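PDB 4ART: structural protein ORF273 from Acidianus two-tailed virus, which is a component of the virion of this archaeal virus, of unknown precise role, and adopts a new fold stable to heat and acid. Local coordinates for residues Glu101-Phe104 against Asp105-Tyr108; Asn259-Asp262 against Cys263-Glu267; Asn158-Ile162 against Asp163-Arg167; Gly109-Ile113 against Ser114-Lys118. All blocks are in the same frame, centred on the assembly; numbering follows the deposited sequence.

Contact 1: residues Glu101-Phe104 against Asp105-Tyr108; sequences EFLF and DIDY
Phe102 and Ile106 pack i to i+4 along helix 99-108, one turn apart. Four backbone bonds hold the turns together, the tighter two being Asp105 N to Glu101 O and Tyr108 N to Phe104 O, each 2.8 Å. Among the apolar groups, the CD1 methyl of Ile106 sits over one face of the Phe102 ring, 3.8 Å from its centroid and displaced toward the rim, a CH-pi contact; the same methyl also reaches Leu103 CD2. The Phe102 ring touches Val144 and Thr96, so this side of the helix faces the large sheet. The second aromatic pair lies on the side covered by Pro217 and Tyr221 of helix 210-221. There the Phe104 and Tyr108 rings are nearly parallel, with planes at 20°, but slid so far apart that they barely overlap. Like charges also come near each other: Glu101 OE2 and Asp105 OD2 are 4.5 Å apart, which may raise the pKa of one of them, and Asp107 OD2 faces the carboxylate of Glu267. Phe104 holds CG anti to its backbone N (chi1 178°), which carries its ring to Tyr108; Tyr108 CB lies over the ring face, a second CH-pi contact, and Phe104 CE1 ends 3.6 Å from Tyr108 CD1.

Contact 2: residues Asn259-Asp262 against Cys263-Glu267; sequences NKID and CLKLE
An aspartate N-cap starts the short helix 263-266 directly after strand 258-261, an edge strand of the large mixed sheet within this chain, and Asp262 does the capping. Its CG stands anti to the backbone N (chi1 -173°), which carries the carboxylate forward to the first-turn amides. OD2 is shared by two amides: Lys265 N donates from 3.2 Å, reaching the anti side of the oxygen 20° out of the carboxylate plane, while Leu264 N is nearer at 2.9 Å but badly angled, a weak bond. The other oxygen, OD1, works through water: one molecule donates to it over 2.7 Å and accepts from Cys263 N at 3.0 Å, so the first amide of the helix is served as well. The backbone carbonyl of Asp262 then takes Leu266 N at 3.0 Å, the first full helical bond.

Apolar contact is slighter. Ile261 directs its side chain toward the helix, where CD1 approaches the aliphatic CG of Lys265 at 4.3 Å and CG2 only just reaches Leu266 CD1 (4.5 Å). Leu266 itself is buried, leaning on Cys250 and on Phe102 of helix 99-108. Cys263 SG leaves the cap to form a disulfide with Cys250 on the adjoining strand 247-253, tying the start of the helix covalently to the sheet. With one carboxylate serving three amides, two directly and one through water, the negative charge of Asp262 lies against the positive end of the helix dipole, which would probably favour its ionised form.

Contact 3: residues Asn158-Ile162 against Asp163-Arg167; sequences NIYDI and DSLAR
Asp161 caps helix 162-168 at the point where strand 154-161 gives way to it, and its side chain can be followed outward. CB rests 3.9 Å from Ser164 CB. CG, anti to the backbone N (chi1 178°), carries the carboxylate forward to the amides of the first turn. OD1 accepts from Ser164 N at 3.0 Å, a fairly straight bond (157°) made on its anti lone pair. The same oxygen accepts a hydrogen bond from a water 2.7 Å away, and this water in turn accepts from Arg167 NH2; the arginine is therefore linked to the cap through solvent, with one face of its guanidinium group lying over Asp163 O. OD2, at the other tip, takes a second water at 2.5 Å, which bridges weakly to Asp163 OD2. The water-borne arginine link may offset the like charges of Asp161 OD1 and Asp163 OD2, 4.5 Å apart, as may Lys123, a long and weak partner of Asp163.

Behind the cap the main chain takes over: Leu165 N bonds to Asp161 O at 3.1 Å, and Ala166 N continues the pattern to Ile162 O at 2.9 Å. On the apolar side Leu165 CD2 comes within 4.2 Å of Tyr160 CB. The strand and helix axes run at 69° to each other. Strand 154-161 pairs with strands 139-146 and 247-253 in the large sheet, while helix 113-123 packs against the helix side, Phe119 on Ile162, Ile116 on Leu165 and Tyr120 on Ala166.

Contact 4: residues Gly109-Ile113 against Ser114-Lys118; sequences GLPSI and SDILK. With SO4 (sulfate ion), chain E.
Ser112 OG is gripped by three groups at the start of helix 113-123, where Ser112 is the N-cap. It accepts from Asp115 N at 3.0 Å in a nearly straight bond (167°), the capping bond proper; it donates to O1 of a sulfate ion, also at 3.0 Å; and it accepts a hydrogen bond from a water that reaches on, weakly, to Asp115 OD1. The sulfate, probably picked up from the crystallisation liquor, lies by the first turn, and its O1 receives a second, weak bond from Ser114 N at 3.4 Å. The hydroxyl of Ser114 lies near the anion too, but bonds to Glu195 of helix 188-201. Deeper in the helix, Leu117 N bonds to Ile113 O at 2.9 Å.

On the buried side the Pro111 ring and the Ile116 side chain cross at about a right angle. Pro111 CG is modelled 3.5 Å from Ile116 CG1, though the exact place of the isoleucine's outer atoms is doubtful. Ser114 also packs against Arg215 of the second subunit, which puts the cap near the dimer contact. A serine hydroxyl that both accepts and donates can cap the helix and hold an anion at once, and the sulfate, sitting at the amide end of the helix, probably benefits from the positive end of its dipole.

How the contacts relate
Contacts 3 and 4 lie nearest the centre of the chain, with contact 1 farther out and contact 2 at the surface. Contacts 2, 3 and 4 all start a helix with a capping side chain, but the cap differs: aspartates with waters in contacts 2 and 3, a serine beside a sulfate in contact 4. Contact 1 lies along helix 99-108 and adds aromatic and methyl packing to its backbone bonds. Contacts 3 and 4 share an apolar seam, Leu165 against Pro111 and Leu110, their centres about 10 Å apart. Contact 1 runs directly into contact 4 along the chain, and meets contact 2 where Phe102 touches Leu266. Contacts 2 and 3 reach the same sheet without touching.

Contact 1: residues Glu101-Phe104 against Asp105-Tyr108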
loop_
_atom_site.group_PDB
_atom_site.type_symbol
_atom_site.label_atom_id
_atom_site.label_comp_id
_atom_site.label_asym_id
_atom_site.label_seq_id
_atom_site.Cartn_x
_atom_site.Cartn_y
_atom_site.Cartn_z
ATOM N N GLU A 101 12.434 -5.492 1.739
ATOM C CA GLU A 101 11.358 -4.516 1.568
ATOM C C GLU A 101 11.931 -3.113 1.642
ATOM O O GLU A 101 11.544 -2.256 0.849
ATOM C CB GLU A 101 10.281 -4.716 2.637
ATOM C CG GLU A 101 8.979 -4.020 2.281
ATOM C CD GLU A 101 7.812 -4.334 3.193
ATOM O OE1 GLU A 101 7.671 -5.509 3.606
ATOM O OE2 GLU A 101 7.025 -3.403 3.481
ATOM N N PHE A 102 12.861 -2.884 2.584
ATOM C CA PHE A 102 13.591 -1.626 2.733
ATOM C C PHE A 102 14.290 -1.276 1.411
ATOM O O PHE A 102 14.091 -0.188 0.890
ATOM C CB PHE A 102 14.632 -1.749 3.877
ATOM C CG PHE A 102 15.573 -0.580 4.053
ATOM C CD1 PHE A 102 15.093 0.674 4.425
ATOM C CD2 PHE A 102 16.943 -0.749 3.930
ATOM C CE1 PHE A 102 15.966 1.748 4.611
ATOM C CE2 PHE A 102 17.815 0.329 4.123
ATOM C CZ PHE A 102 17.321 1.566 4.466
ATOM N N LEU A 103 15.052 -2.220 0.846
ATOM C CA LEU A 103 15.769 -2.004 -0.426
ATOM C C LEU A 103 14.804 -1.775 -1.577
ATOM O O LEU A 103 15.017 -0.882 -2.395
ATOM C CB LEU A 103 16.706 -3.181 -0.724
ATOM C CG LEU A 103 17.863 -3.401 0.243
ATOM C CD1 LEU A 103 18.688 -4.582 -0.216
ATOM C CD2 LEU A 103 18.737 -2.141 0.400
ATOM N N PHE A 104 13.695 -2.523 -1.590
ATOM C CA PHE A 104 12.678 -2.349 -2.621
ATOM C C PHE A 104 12.016 -0.957 -2.540
ATOM O O PHE A 104 11.830 -0.297 -3.558
ATOM C CB PHE A 104 11.655 -3.491 -2.587
ATOM C CG PHE A 104 10.567 -3.319 -3.598
ATOM C CD1 PHE A 104 10.788 -3.637 -4.938
ATOM C CD2 PHE A 104 9.330 -2.819 -3.224
ATOM C CE1 PHE A 104 9.800 -3.419 -5.894
ATOM C CE2 PHE A 104 8.326 -2.646 -4.177
ATOM C CZ PHE A 104 8.566 -2.954 -5.508
ATOM N N ASP A 105 11.670 -0.517 -1.332
ATOM C CA ASP A 105 11.083 0.797 -1.099
ATOM C C ASP A 105 12.047 1.913 -1.524
ATOM O O ASP A 105 11.593 2.883 -2.093
ATOM C CB ASP A 105 10.697 0.970 0.381
ATOM C CG ASP A 105 9.493 0.157 0.846
ATOM O OD1 ASP A 105 8.959 -0.652 0.031
ATOM O OD2 ASP A 105 9.115 0.287 2.033
ATOM N N ILE A 106 13.380 1.748 -1.286
ATOM C CA ILE A 106 14.463 2.690 -1.663
ATOM C C ILE A 106 14.524 2.848 -3.184
ATOM O O ILE A 106 14.571 3.962 -3.702
ATOM C CB ILE A 106 15.865 2.168 -1.173
ATOM C CG1 ILE A 106 16.042 2.246 0.338
ATOM C CG2 ILE A 106 17.053 2.848 -1.902
ATOM C CD1 ILE A 106 17.385 1.596 0.792
ATOM N N ASP A 107 14.585 1.705 -3.873
ATOM C CA ASP A 107 14.782 1.592 -5.315
ATOM C C ASP A 107 13.526 1.814 -6.190
ATOM O O ASP A 107 13.650 2.274 -7.329
ATOM C CB ASP A 107 15.534 0.271 -5.626
ATOM C CG ASP A 107 16.879 0.143 -4.908
ATOM O OD1 ASP A 107 17.615 1.165 -4.828
ATOM O OD2 ASP A 107 17.205 -0.982 -4.442
ATOM N N TYR A 108 12.317 1.583 -5.623
ATOM C CA TYR A 108 11.019 1.718 -6.306
ATOM C C TYR A 108 9.939 2.461 -5.513
ATOM O O TYR A 108 8.775 2.430 -5.911
ATOM C CB TYR A 108 10.456 0.333 -6.668
ATOM C CG TYR A 108 11.302 -0.468 -7.631
ATOM C CD1 TYR A 108 12.342 -1.272 -7.173
ATOM C CD2 TYR A 108 11.033 -0.461 -8.996
ATOM C CE1 TYR A 108 13.127 -2.011 -8.054
ATOM C CE2 TYR A 108 11.790 -1.224 -9.886
ATOM C CZ TYR A 108 12.841 -1.993 -9.409
ATOM O OH TYR A 108 13.592 -2.753 -10.274
#

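Contact 2: residues Asn259-Asp262 against Cys263-Glu267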
loop_
_atom_site.group_PDB
_atom_site.type_symbol
_atom_site.label_atom_id
_atom_site.label_comp_id
_atom_site.label_asym_id
_atom_site.label_seq_id
_atom_site.Cartn_x
_atom_site.Cartn_y
_atom_site.Cartn_z
ATOM N N ASN A 259 24.415 8.685 11.145
ATOM C CA ASN A 259 25.730 8.969 10.567
ATOM C C ASN A 259 25.642 8.635 9.067
ATOM O O ASN A 259 25.109 7.579 8.702
ATOM C CB ASN A 259 26.828 8.148 11.271
ATOM C CG ASN A 259 28.128 8.048 10.503
ATOM O OD1 ASN A 259 28.764 9.057 10.153
ATOM N ND2 ASN A 259 28.543 6.819 10.207
ATOM N N LYS A 260 26.162 9.541 8.210
ATOM C CA LYS A 260 26.160 9.414 6.749
ATOM C C LYS A 260 26.776 8.083 6.341
ATOM O O LYS A 260 27.699 7.602 6.993
ATOM C CB LYS A 260 27.019 10.523 6.110
ATOM C CG LYS A 260 26.428 11.930 6.077
ATOM C CD LYS A 260 27.582 12.971 5.966
ATOM C CE LYS A 260 27.184 14.398 5.627
ATOM N NZ LYS A 260 26.194 14.963 6.583
ATOM N N ILE A 261 26.257 7.482 5.280
ATOM C CA ILE A 261 26.808 6.253 4.729
ATOM C C ILE A 261 26.512 6.235 3.214
ATOM O O ILE A 261 25.505 6.812 2.785
ATOM C CB ILE A 261 26.305 4.973 5.500
ATOM C CG1 ILE A 261 27.197 3.735 5.207
ATOM C CG2 ILE A 261 24.826 4.687 5.291
ATOM C CD1 ILE A 261 26.721 2.360 5.847
ATOM N N ASP A 262 27.389 5.604 2.416
ATOM C CA ASP A 262 27.140 5.437 0.991
ATOM C C ASP A 262 25.931 4.492 0.836
ATOM O O ASP A 262 25.877 3.457 1.495
ATOM C CB ASP A 262 28.346 4.849 0.267
ATOM C CG ASP A 262 28.116 4.846 -1.230
ATOM O OD1 ASP A 262 28.058 5.942 -1.816
ATOM O OD2 ASP A 262 27.811 3.764 -1.783
ATOM N N CYS A 263 24.977 4.855 -0.034
ATOM C CA CYS A 263 23.762 4.086 -0.284
ATOM C C CYS A 263 24.056 2.755 -0.866
ATOM O O CYS A 263 23.334 1.797 -0.587
ATOM C CB CYS A 263 22.795 4.858 -1.169
ATOM S SG CYS A 263 22.100 6.318 -0.384
ATOM N N LEU A 264 25.066 2.704 -1.731
ATOM C CA LEU A 264 25.428 1.433 -2.344
ATOM C C LEU A 264 26.142 0.526 -1.355
ATOM O O LEU A 264 25.940 -0.687 -1.408
ATOM C CB LEU A 264 26.142 1.618 -3.689
ATOM C CG LEU A 264 25.320 2.442 -4.700
ATOM C CD1 LEU A 264 26.152 2.840 -5.876
ATOM C CD2 LEU A 264 24.053 1.696 -5.142
ATOM N N LYS A 265 26.835 1.115 -0.355
ATOM C CA LYS A 265 27.442 0.336 0.728
ATOM C C LYS A 265 26.290 -0.261 1.564
ATOM O O LYS A 265 26.355 -1.425 1.958
ATOM C CB LYS A 265 28.364 1.224 1.591
ATOM C CG LYS A 265 29.097 0.499 2.727
ATOM C CD LYS A 265 30.407 -0.160 2.272
ATOM C CE LYS A 265 31.050 -0.983 3.365
ATOM N NZ LYS A 265 32.411 -1.448 2.978
ATOM N N LEU A 266 25.209 0.523 1.752
ATOM C CA LEU A 266 24.001 0.160 2.487
ATOM C C LEU A 266 23.331 -1.136 2.023
ATOM O O LEU A 266 22.968 -1.948 2.870
ATOM C CB LEU A 266 22.993 1.323 2.449
ATOM C CG LEU A 266 21.818 1.220 3.383
ATOM C CD1 LEU A 266 22.284 1.029 4.773
ATOM C CD2 LEU A 266 20.956 2.441 3.300
ATOM N N GLU A 267 23.168 -1.326 0.695
ATOM C CA GLU A 267 22.535 -2.515 0.100
ATOM C C GLU A 267 23.305 -3.807 0.407
ATOM O O GLU A 267 22.732 -4.886 0.294
ATOM C CB GLU A 267 22.297 -2.366 -1.417
ATOM C CG GLU A 267 22.077 -0.940 -1.917
ATOM C CD GLU A 267 20.676 -0.495 -2.297
ATOM O OE1 GLU A 267 19.878 -1.341 -2.763
ATOM O OE2 GLU A 267 20.406 0.725 -2.203
HETATM O O HOH W 1 25.749 7.327 -1.448
#

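Contact 3: residues Asn158-Ile162 against Asp163-Arg167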
loop_
_atom_site.group_PDB
_atom_site.type_symbol
_atom_site.label_atom_id
_atom_site.label_comp_id
_atom_site.label_asym_id
_atom_site.label_seq_id
_atom_site.Cartn_x
_atom_site.Cartn_y
_atom_site.Cartn_z
ATOM N N ASN A 158 14.987 9.606 -0.401
ATOM C CA ASN A 158 14.856 9.697 -1.870
ATOM C C ASN A 158 14.120 10.969 -2.246
ATOM O O ASN A 158 12.972 11.134 -1.873
ATOM C CB ASN A 158 14.094 8.468 -2.428
ATOM C CG ASN A 158 14.908 7.200 -2.335
ATOM O OD1 ASN A 158 16.074 7.180 -2.643
ATOM N ND2 ASN A 158 14.450 6.225 -1.583
ATOM N N ILE A 159 14.778 11.853 -3.007
ATOM C CA ILE A 159 14.221 13.129 -3.427
ATOM C C ILE A 159 13.869 13.131 -4.906
ATOM O O ILE A 159 14.741 13.001 -5.763
ATOM C CB ILE A 159 15.156 14.293 -3.006
ATOM C CG1 ILE A 159 15.415 14.256 -1.478
ATOM C CG2 ILE A 159 14.559 15.602 -3.434
ATOM C CD1 ILE A 159 16.566 15.024 -1.042
ATOM N N TYR A 160 12.585 13.348 -5.203
ATOM C CA TYR A 160 12.073 13.378 -6.581
ATOM C C TYR A 160 11.627 14.781 -6.909
ATOM O O TYR A 160 10.936 15.409 -6.116
ATOM C CB TYR A 160 10.846 12.438 -6.716
ATOM C CG TYR A 160 11.115 10.986 -6.370
ATOM C CD1 TYR A 160 11.026 10.533 -5.058
ATOM C CD2 TYR A 160 11.501 10.071 -7.353
ATOM C CE1 TYR A 160 11.309 9.210 -4.730
ATOM C CE2 TYR A 160 11.764 8.744 -7.042
ATOM C CZ TYR A 160 11.681 8.320 -5.728
ATOM O OH TYR A 160 11.908 7.001 -5.439
ATOM N N ASP A 161 11.955 15.233 -8.099
ATOM C CA ASP A 161 11.510 16.511 -8.652
ATOM C C ASP A 161 10.124 16.202 -9.221
ATOM O O ASP A 161 10.010 15.347 -10.096
ATOM C CB ASP A 161 12.465 16.978 -9.781
ATOM C CG ASP A 161 12.029 18.289 -10.421
ATOM O OD1 ASP A 161 11.240 18.252 -11.368
ATOM O OD2 ASP A 161 12.430 19.341 -9.937
ATOM N N ILE A 162 9.085 16.880 -8.731
ATOM C CA ILE A 162 7.696 16.625 -9.133
ATOM C C ILE A 162 7.433 16.828 -10.633
ATOM O O ILE A 162 6.789 15.983 -11.235
ATOM C CB ILE A 162 6.670 17.352 -8.182
ATOM C CG1 ILE A 162 6.784 16.775 -6.735
ATOM C CG2 ILE A 162 5.218 17.273 -8.729
ATOM C CD1 ILE A 162 6.114 17.540 -5.673
ATOM N N ASP A 163 7.941 17.918 -11.227
ATOM C CA ASP A 163 7.770 18.214 -12.655
ATOM C C ASP A 163 8.327 17.112 -13.531
ATOM O O ASP A 163 7.685 16.709 -14.501
ATOM C CB ASP A 163 8.503 19.521 -13.040
ATOM C CG ASP A 163 7.940 20.795 -12.468
ATOM O OD1 ASP A 163 6.760 20.789 -12.055
ATOM O OD2 ASP A 163 8.661 21.823 -12.489
ATOM N N SER A 164 9.549 16.667 -13.203
ATOM C CA SER A 164 10.299 15.640 -13.931
ATOM C C SER A 164 9.549 14.344 -13.869
ATOM O O SER A 164 9.363 13.702 -14.899
ATOM C CB SER A 164 11.691 15.468 -13.330
ATOM O OG SER A 164 12.587 16.313 -14.016
ATOM N N LEU A 165 9.074 13.983 -12.677
ATOM C CA LEU A 165 8.282 12.793 -12.467
ATOM C C LEU A 165 6.966 12.837 -13.257
ATOM O O LEU A 165 6.627 11.862 -13.927
ATOM C CB LEU A 165 8.012 12.624 -10.962
ATOM C CG LEU A 165 7.548 11.269 -10.529
ATOM C CD1 LEU A 165 8.431 10.150 -11.121
ATOM C CD2 LEU A 165 7.568 11.175 -9.040
ATOM N N ALA A 166 6.244 13.969 -13.196
ATOM C CA ALA A 166 4.966 14.138 -13.903
ATOM C C ALA A 166 5.158 13.963 -15.421
ATOM O O ALA A 166 4.344 13.293 -16.056
ATOM C CB ALA A 166 4.346 15.517 -13.595
ATOM N N ARG A 167 6.255 14.537 -15.986
ATOM C CA ARG A 167 6.599 14.440 -17.395
ATOM C C ARG A 167 6.858 13.000 -17.805
ATOM O O ARG A 167 6.365 12.592 -18.839
ATOM C CB ARG A 167 7.824 15.316 -17.732
ATOM C CG ARG A 167 7.479 16.773 -17.934
ATOM C CD ARG A 167 8.616 17.546 -18.588
ATOM N NE ARG A 167 9.794 17.654 -17.725
ATOM C CZ ARG A 167 9.967 18.610 -16.818
ATOM N NH1 ARG A 167 9.032 19.538 -16.632
ATOM N NH2 ARG A 167 11.076 18.646 -16.088
HETATM O O HOH W 2 11.361 21.550 -10.488
HETATM O O HOH W 3 11.787 19.548 -13.682
#

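Contact 4: residues Gly109-Ile113 against Ser114-Lys118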
loop_
_atom_site.group_PDB
_atom_site.type_symbol
_atom_site.label_atom_id
_atom_site.label_comp_id
_atom_site.label_asym_id
_atom_site.label_seq_id
_atom_site.Cartn_x
_atom_site.Cartn_y
_atom_site.Cartn_z
ATOM N N GLY A 109 10.317 3.132 -4.432
ATOM C CA GLY A 109 9.389 3.857 -3.571
ATOM C C GLY A 109 8.912 5.166 -4.150
ATOM O O GLY A 109 9.036 6.230 -3.518
ATOM N N LEU A 110 8.303 5.069 -5.346
ATOM C CA LEU A 110 7.760 6.211 -6.045
ATOM C C LEU A 110 6.584 6.770 -5.290
ATOM O O LEU A 110 5.827 6.028 -4.681
ATOM C CB LEU A 110 7.295 5.807 -7.452
ATOM C CG LEU A 110 8.379 5.815 -8.529
ATOM C CD1 LEU A 110 7.937 5.073 -9.730
ATOM C CD2 LEU A 110 8.733 7.213 -8.939
ATOM N N PRO A 111 6.385 8.083 -5.359
ATOM C CA PRO A 111 5.163 8.651 -4.785
ATOM C C PRO A 111 3.949 8.057 -5.443
ATOM O O PRO A 111 3.983 7.593 -6.584
ATOM C CB PRO A 111 5.215 10.117 -5.190
ATOM C CG PRO A 111 6.212 10.189 -6.261
ATOM C CD PRO A 111 7.185 9.098 -6.068
ATOM N N SER A 112 2.888 8.047 -4.672
ATOM C CA SER A 112 1.549 7.679 -5.029
ATOM C C SER A 112 1.161 8.482 -6.301
ATOM O O SER A 112 1.490 9.678 -6.393
ATOM C CB SER A 112 0.649 8.053 -3.854
ATOM O OG SER A 112 -0.435 8.855 -4.267
ATOM N N ILE A 113 0.466 7.825 -7.265
ATOM C CA ILE A 113 0.005 8.451 -8.512
ATOM C C ILE A 113 -0.891 9.636 -8.171
ATOM O O ILE A 113 -0.722 10.729 -8.723
ATOM C CB ILE A 113 -0.683 7.402 -9.457
ATOM C CG1 ILE A 113 0.379 6.620 -10.234
ATOM C CG2 ILE A 113 -1.684 8.044 -10.466
ATOM C CD1 ILE A 113 1.217 7.429 -11.303
ATOM N N SER A 114 -1.799 9.416 -7.207
ATOM C CA SER A 114 -2.735 10.416 -6.717
ATOM C C SER A 114 -2.007 11.688 -6.314
ATOM O O SER A 114 -2.416 12.773 -6.707
ATOM C CB SER A 114 -3.542 9.871 -5.535
ATOM O OG SER A 114 -4.328 8.750 -5.892
ATOM N N ASP A 115 -0.953 11.557 -5.527
ATOM C CA ASP A 115 -0.139 12.675 -5.059
ATOM C C ASP A 115 0.533 13.449 -6.185
ATOM O O ASP A 115 0.379 14.665 -6.229
ATOM C CB ASP A 115 0.912 12.209 -4.028
ATOM C CG ASP A 115 0.367 12.026 -2.612
ATOM O OD1 ASP A 115 -0.691 12.570 -2.315
ATOM O OD2 ASP A 115 1.021 11.349 -1.808
ATOM N N ILE A 116 1.231 12.777 -7.097
ATOM C CA ILE A 116 1.936 13.446 -8.230
ATOM C C ILE A 116 0.973 14.164 -9.147
ATOM O O ILE A 116 1.251 15.283 -9.571
ATOM C CB ILE A 116 2.876 12.503 -9.039
ATOM C CG1 ILE A 116 3.708 11.672 -8.142
ATOM C CG2 ILE A 116 3.720 13.191 -10.153
ATOM C CD1 ILE A 116 3.320 10.383 -8.407
ATOM N N LEU A 117 -0.151 13.521 -9.459
ATOM C CA LEU A 117 -1.179 14.130 -10.288
ATOM C C LEU A 117 -1.727 15.385 -9.585
ATOM O O LEU A 117 -1.821 16.427 -10.224
ATOM C CB LEU A 117 -2.320 13.127 -10.530
ATOM C CG LEU A 117 -3.423 13.628 -11.455
ATOM C CD1 LEU A 117 -2.876 13.951 -12.845
ATOM C CD2 LEU A 117 -4.589 12.657 -11.508
ATOM N N LYS A 118 -2.075 15.281 -8.279
ATOM C CA LYS A 118 -2.585 16.405 -7.483
ATOM C C LYS A 118 -1.552 17.545 -7.485
ATOM O O LYS A 118 -1.891 18.685 -7.792
ATOM C CB LYS A 118 -2.887 15.952 -6.040
ATOM C CG LYS A 118 -3.215 17.083 -5.062
ATOM C CD LYS A 118 -3.584 16.562 -3.674
ATOM C CE LYS A 118 -2.427 16.266 -2.776
ATOM N NZ LYS A 118 -2.866 15.514 -1.569
HETATM S S SO4 E . -2.357 5.800 -4.180
HETATM O O1 SO4 E . -1.916 6.503 -5.371
HETATM O O2 SO4 E . -1.393 5.880 -3.090
HETATM O O3 SO4 E . -3.622 6.389 -3.737
HETATM O O4 SO4 E . -2.538 4.376 -4.491
HETATM O O HOH W 4 -2.073 9.697 -1.723
#